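Side-chain contacts in magnesium transporter, putative (Shewanella oneidensis MR-1, PDB 3KXR), which probably carries magnesium or related cations across the membrane as part of a longer protein, this chain being a soluble piece that holds its pair of CBS domains: residues Arg78-Ile83 with Val104-Ile109; Leu91-Val94 with Tyr100-Thr103. All coordinates share one frame; numbering follows the deposited sequence.

Both contacts lie in the first CBS domain of the chain and share strand 100-105; the hairpin of interaction 2 falls between the two segments that interaction 1 brings together. Both are buried, with a more open side at Arg106 in interaction 1 and at Tyr100 and Leu101 in interaction 2. In interaction 2 backbone hydrogen bonds zip strands 90-94 and 100-105, with a bulge and two aromatic rings, a valine and a threonine on one face. Interaction 1 has no hydrogen bond between its segments: a phenylalanine of helix 73-82 meets an arginine and an isoleucine of helix 106-109. Leu91 joins them, packing on Phe79 and Phe80 while its carbonyl oxygen probably accepts a hydrogen bond from Val104.

Interaction 1: Arg78-Ile83 with Val104-Ile109; sequences RFFRRI and VRRYDI
Phe80 reaches out from helix 73-82 and is met by Arg106 and Ile109, two residues of the short helix 106-109. The aliphatic part of Arg106 lies over one face of the phenyl ring. Its CB sits 3.9 Å from the centroid of the Phe80 ring and 16° off the ring normal, a CH-pi contact displaced toward the CZ side. Because CG of Arg106 is anti to the backbone N (chi1 171°) and the chain bends at chi3, the arginine then runs back along the ring toward the root of Phe80, bringing NH1 past the rim, 3.4 Å from Phe80 CD1. The guanidinium is turned 52° from the ring plane, so the two are not stacked flat. Ile109 approaches obliquely, its CG1 3.9 Å from Phe80 CE2.

One shell out, Phe80 also packs on Leu91 of strand 90-94 and on Leu65, which places its ring between helix and sheet. Arg105 is at the N-cap position of helix 106-109, and its side chain leads away to a salt bridge with Glu147. Gln77 of helix 73-82 adds a polar tie, with NE2 hydrogen-bonded to Ile109 O. Arg78 makes a salt bridge with Glu20 of the second subunit.

Across these segments the grip is therefore largely non-polar, with no hydrogen bond: CB and CD of Arg106 cover the ring and NH1 adds a close contact at its rim.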
loop_
_atom_site.group_PDB
_atom_site.type_symbol
_atom_site.label_atom_id
_atom_site.label_comp_id
_atom_site.label_asym_id
_atom_site.label_seq_id
_atom_site.Cartn_x
_atom_site.Cartn_y
_atom_site.Cartn_z
ATOM N N ARG A 78 -3.401 30.085 1.386
ATOM C CA ARG A 78 -3.109 29.204 0.282
ATOM C C ARG A 78 -3.771 27.825 0.491
ATOM O O ARG A 78 -4.196 27.170 -0.458
ATOM C CB ARG A 78 -1.601 29.108 0.130
ATOM C CG ARG A 78 -1.177 28.092 -0.855
ATOM C CD ARG A 78 0.276 28.230 -1.215
ATOM N NE ARG A 78 0.620 27.279 -2.273
ATOM C CZ ARG A 78 1.841 26.797 -2.470
ATOM N NH1 ARG A 78 2.837 27.163 -1.676
ATOM N NH2 ARG A 78 2.070 25.948 -3.455
ATOM N N PHE A 79 -3.896 27.395 1.741
ATOM C CA PHE A 79 -4.523 26.107 2.032
ATOM C C PHE A 79 -6.001 26.123 1.645
ATOM O O PHE A 79 -6.538 25.174 1.067
ATOM C CB PHE A 79 -4.393 25.791 3.536
ATOM C CG PHE A 79 -4.075 24.342 3.851
ATOM C CD1 PHE A 79 -4.402 23.318 2.978
ATOM C CD2 PHE A 79 -3.489 24.014 5.069
ATOM C CE1 PHE A 79 -4.123 21.996 3.305
ATOM C CE2 PHE A 79 -3.208 22.696 5.417
ATOM C CZ PHE A 79 -3.517 21.683 4.548
ATOM N N PHE A 80 -6.666 27.213 1.983
ATOM C CA PHE A 80 -8.068 27.310 1.704
ATOM C C PHE A 80 -8.279 27.430 0.214
ATOM O O PHE A 80 -9.277 26.988 -0.274
ATOM C CB PHE A 80 -8.658 28.535 2.343
ATOM C CG PHE A 80 -8.980 28.382 3.756
ATOM C CD1 PHE A 80 -9.939 27.486 4.153
ATOM C CD2 PHE A 80 -8.373 29.193 4.710
ATOM C CE1 PHE A 80 -10.253 27.351 5.501
ATOM C CE2 PHE A 80 -8.700 29.079 6.053
ATOM C CZ PHE A 80 -9.646 28.146 6.445
ATOM N N ARG A 81 -7.355 28.050 -0.502
ATOM C CA ARG A 81 -7.558 28.263 -1.942
ATOM C C ARG A 81 -7.179 27.012 -2.765
ATOM O O ARG A 81 -7.726 26.798 -3.846
ATOM C CB ARG A 81 -6.819 29.511 -2.451
ATOM C CG ARG A 81 -7.407 30.886 -1.956
ATOM C CD ARG A 81 -8.714 31.361 -2.663
ATOM N N ARG A 82 -6.286 26.169 -2.252
ATOM C CA ARG A 82 -5.755 25.061 -3.049
ATOM C C ARG A 82 -6.458 23.724 -2.826
ATOM O O ARG A 82 -6.226 22.799 -3.538
ATOM C CB ARG A 82 -4.283 24.876 -2.725
ATOM C CG ARG A 82 -4.060 24.137 -1.384
ATOM C CD ARG A 82 -2.627 24.226 -0.868
ATOM N NE ARG A 82 -1.633 23.725 -1.831
ATOM C CZ ARG A 82 -0.328 23.583 -1.571
ATOM N NH1 ARG A 82 0.174 23.883 -0.365
ATOM N NH2 ARG A 82 0.481 23.143 -2.530
ATOM N N ILE A 83 -7.270 23.620 -1.793
ATOM C CA ILE A 83 -7.899 22.362 -1.402
ATOM C C ILE A 83 -9.381 22.559 -1.380
ATOM O O ILE A 83 -9.860 23.572 -0.878
ATOM C CB ILE A 83 -7.497 21.952 0.036
ATOM C CG1 ILE A 83 -6.095 21.362 0.052
ATOM C CG2 ILE A 83 -8.402 20.936 0.554
ATOM C CD1 ILE A 83 -5.756 20.502 -1.190
ATOM N N VAL A 104 -8.425 28.789 13.350
ATOM C CA VAL A 104 -8.572 30.072 12.647
ATOM C C VAL A 104 -9.654 29.927 11.594
ATOM O O VAL A 104 -9.720 28.906 10.951
ATOM C CB VAL A 104 -7.232 30.576 12.026
ATOM C CG1 VAL A 104 -6.090 30.524 13.061
ATOM C CG2 VAL A 104 -6.853 29.776 10.804
ATOM N N ARG A 105 -10.486 30.938 11.409
ATOM C CA ARG A 105 -11.562 30.874 10.409
ATOM C C ARG A 105 -11.215 31.470 9.081
ATOM O O ARG A 105 -10.616 32.525 9.001
ATOM C CB ARG A 105 -12.768 31.659 10.857
ATOM C CG ARG A 105 -13.313 31.271 12.170
ATOM C CD ARG A 105 -14.561 32.099 12.374
ATOM N NE ARG A 105 -15.034 31.920 13.727
ATOM C CZ ARG A 105 -15.714 30.858 14.170
ATOM N NH1 ARG A 105 -16.031 29.852 13.339
ATOM N NH2 ARG A 105 -16.096 30.810 15.463
ATOM N N ARG A 106 -11.695 30.850 8.022
ATOM C CA ARG A 106 -11.455 31.385 6.707
ATOM C C ARG A 106 -11.769 32.876 6.616
ATOM O O ARG A 106 -10.961 33.660 6.127
ATOM C CB ARG A 106 -12.284 30.657 5.658
ATOM C CG ARG A 106 -12.187 31.365 4.354
ATOM C CD ARG A 106 -12.365 30.521 3.168
ATOM N NE ARG A 106 -13.555 29.735 3.300
ATOM C CZ ARG A 106 -13.668 28.510 2.812
ATOM N NH1 ARG A 106 -12.674 27.936 2.116
ATOM N NH2 ARG A 106 -14.793 27.863 3.008
ATOM N N TYR A 107 -12.964 33.260 7.037
ATOM C CA TYR A 107 -13.389 34.633 6.862
ATOM C C TYR A 107 -12.433 35.626 7.542
ATOM O O TYR A 107 -12.116 36.664 6.976
ATOM C CB TYR A 107 -14.800 34.836 7.363
ATOM C CG TYR A 107 -15.280 36.258 7.192
ATOM C CD1 TYR A 107 -15.956 36.642 6.041
ATOM C CD2 TYR A 107 -15.047 37.225 8.179
ATOM C CE1 TYR A 107 -16.393 37.934 5.877
ATOM C CE2 TYR A 107 -15.484 38.518 8.023
ATOM C CZ TYR A 107 -16.161 38.865 6.866
ATOM O OH TYR A 107 -16.611 40.153 6.675
ATOM N N ASP A 108 -11.972 35.290 8.736
ATOM C CA ASP A 108 -11.043 36.159 9.441
ATOM C C ASP A 108 -9.688 36.125 8.794
ATOM O O ASP A 108 -9.077 37.170 8.656
ATOM C CB ASP A 108 -10.883 35.811 10.931
ATOM C CG ASP A 108 -12.218 35.759 11.675
ATOM O OD1 ASP A 108 -13.138 36.562 11.353
ATOM O OD2 ASP A 108 -12.346 34.881 12.573
ATOM N N ILE A 109 -9.188 34.967 8.381
ATOM C CA ILE A 109 -7.819 34.968 7.909
ATOM C C ILE A 109 -7.631 35.628 6.557
ATOM O O ILE A 109 -6.500 35.967 6.207
ATOM C CB ILE A 109 -7.108 33.595 7.890
ATOM C CG1 ILE A 109 -7.598 32.755 6.760
ATOM C CG2 ILE A 109 -7.091 32.885 9.262
ATOM C CD1 ILE A 109 -6.611 32.747 5.667
#

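Interaction 2: Leu91-Val94 with Tyr100-Thr103; sequences LFIV and YLGT
The rings of Phe92 and Tyr100 share one face of the hairpin with Thr103 and Val94. Thr103 OG1 lies at the edge of the Phe92 ring, in its plane, 3.4 Å from CD1. With OG1 opposite the carbonyl carbon (chi1 -62°), the hydroxyl also meets the Tyr100 ring edge, where Thr103 OG1 and Tyr100 OH are hydrogen-bonded at 2.7 Å. Over the centre of one Tyr100 face sits the backbone N of Gly102, 3.5 Å above the plane, so the tyrosine is folded back over its own strand. The Phe92 CD1 corner meets the edge of the Tyr100 ring at CE1. Phe92 and Thr103 extend alongside one another as a non-hydrogen-bonded pair.

Between the antiparallel strands, Ile93 N donates to Gly102 O at 2.9 Å, nearly straight at 172°, and Leu101 N donates to Ile93 O in the carbonyl plane. Leu101 and Gly102 stand together against the single Ile93, a classic beta bulge that shifts the register by one before Val94 pairs with Tyr100. Leu101 CD1 comes within 4.1 Å of Ile93 CG2. Pro151 of strand 149-153, in the second CBS domain, packs on both Phe92 and Tyr100.

Backbone bonds thus set the pairing around the bulge, while the Thr103 hydroxyl ties down the end of the tyrosine and probably limits its swing on the aromatic face that meets the second CBS domain.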
loop_
_atom_site.group_PDB
_atom_site.type_symbol
_atom_site.label_atom_id
_atom_site.label_comp_id
_atom_site.label_asym_id
_atom_site.label_seq_id
_atom_site.Cartn_x
_atom_site.Cartn_y
_atom_site.Cartn_z
ATOM N N LEU A 91 -9.483 26.144 10.031
ATOM C CA LEU A 91 -8.192 25.483 9.946
ATOM C C LEU A 91 -7.610 25.384 11.361
ATOM O O LEU A 91 -7.755 26.306 12.171
ATOM C CB LEU A 91 -7.331 26.271 8.976
ATOM C CG LEU A 91 -5.917 25.876 8.617
ATOM C CD1 LEU A 91 -5.575 26.453 7.240
ATOM C CD2 LEU A 91 -5.030 26.445 9.690
ATOM N N PHE A 92 -7.017 24.245 11.669
ATOM C CA PHE A 92 -6.627 23.948 13.029
ATOM C C PHE A 92 -5.137 24.096 13.217
ATOM O O PHE A 92 -4.371 23.707 12.343
ATOM C CB PHE A 92 -7.095 22.535 13.381
ATOM C CG PHE A 92 -8.549 22.345 13.141
ATOM C CD1 PHE A 92 -9.470 23.251 13.653
ATOM C CD2 PHE A 92 -9.017 21.312 12.349
ATOM C CE1 PHE A 92 -10.831 23.099 13.403
ATOM C CE2 PHE A 92 -10.393 21.156 12.098
ATOM C CZ PHE A 92 -11.288 22.058 12.622
ATOM N N ILE A 93 -4.731 24.677 14.342
ATOM C CA ILE A 93 -3.324 24.925 14.622
ATOM C C ILE A 93 -2.875 24.023 15.720
ATOM O O ILE A 93 -3.538 23.933 16.767
ATOM C CB ILE A 93 -3.065 26.379 15.063
ATOM C CG1 ILE A 93 -3.612 27.340 14.022
ATOM C CG2 ILE A 93 -1.572 26.654 15.288
ATOM C CD1 ILE A 93 -3.055 27.158 12.639
ATOM N N VAL A 94 -1.742 23.359 15.503
ATOM C CA VAL A 94 -1.176 22.472 16.507
ATOM C C VAL A 94 0.258 22.883 16.821
ATOM O O VAL A 94 0.940 23.513 16.001
ATOM C CB VAL A 94 -1.184 20.987 16.018
ATOM C CG1 VAL A 94 -2.634 20.481 15.850
ATOM C CG2 VAL A 94 -0.380 20.826 14.737
ATOM N N TYR A 100 -3.590 20.251 19.995
ATOM C CA TYR A 100 -4.470 21.251 19.457
ATOM C C TYR A 100 -4.302 22.519 20.261
ATOM O O TYR A 100 -4.434 22.473 21.458
ATOM C CB TYR A 100 -5.908 20.785 19.556
ATOM C CG TYR A 100 -6.953 21.831 19.251
ATOM C CD1 TYR A 100 -7.232 22.209 17.951
ATOM C CD2 TYR A 100 -7.698 22.400 20.254
ATOM C CE1 TYR A 100 -8.194 23.134 17.656
ATOM C CE2 TYR A 100 -8.663 23.362 19.970
ATOM C CZ TYR A 100 -8.910 23.700 18.660
ATOM O OH TYR A 100 -9.862 24.649 18.371
ATOM N N LEU A 101 -4.011 23.635 19.587
ATOM C CA LEU A 101 -3.973 24.966 20.198
ATOM C C LEU A 101 -5.242 25.819 19.934
ATOM O O LEU A 101 -5.612 26.625 20.748
ATOM C CB LEU A 101 -2.771 25.726 19.625
ATOM C CG LEU A 101 -1.371 25.124 19.767
ATOM C CD1 LEU A 101 -0.366 26.070 19.195
ATOM C CD2 LEU A 101 -1.053 24.832 21.264
ATOM N N GLY A 102 -5.857 25.696 18.760
ATOM C CA GLY A 102 -6.987 26.551 18.385
ATOM C C GLY A 102 -7.360 26.464 16.914
ATOM O O GLY A 102 -6.796 25.689 16.162
ATOM N N THR A 103 -8.303 27.297 16.519
ATOM C CA THR A 103 -8.896 27.289 15.204
ATOM C C THR A 103 -8.799 28.680 14.621
ATOM O O THR A 103 -9.059 29.659 15.313
ATOM C CB THR A 103 -10.401 26.926 15.347
ATOM O OG1 THR A 103 -10.504 25.612 15.898
ATOM C CG2 THR A 103 -11.180 27.000 14.019
#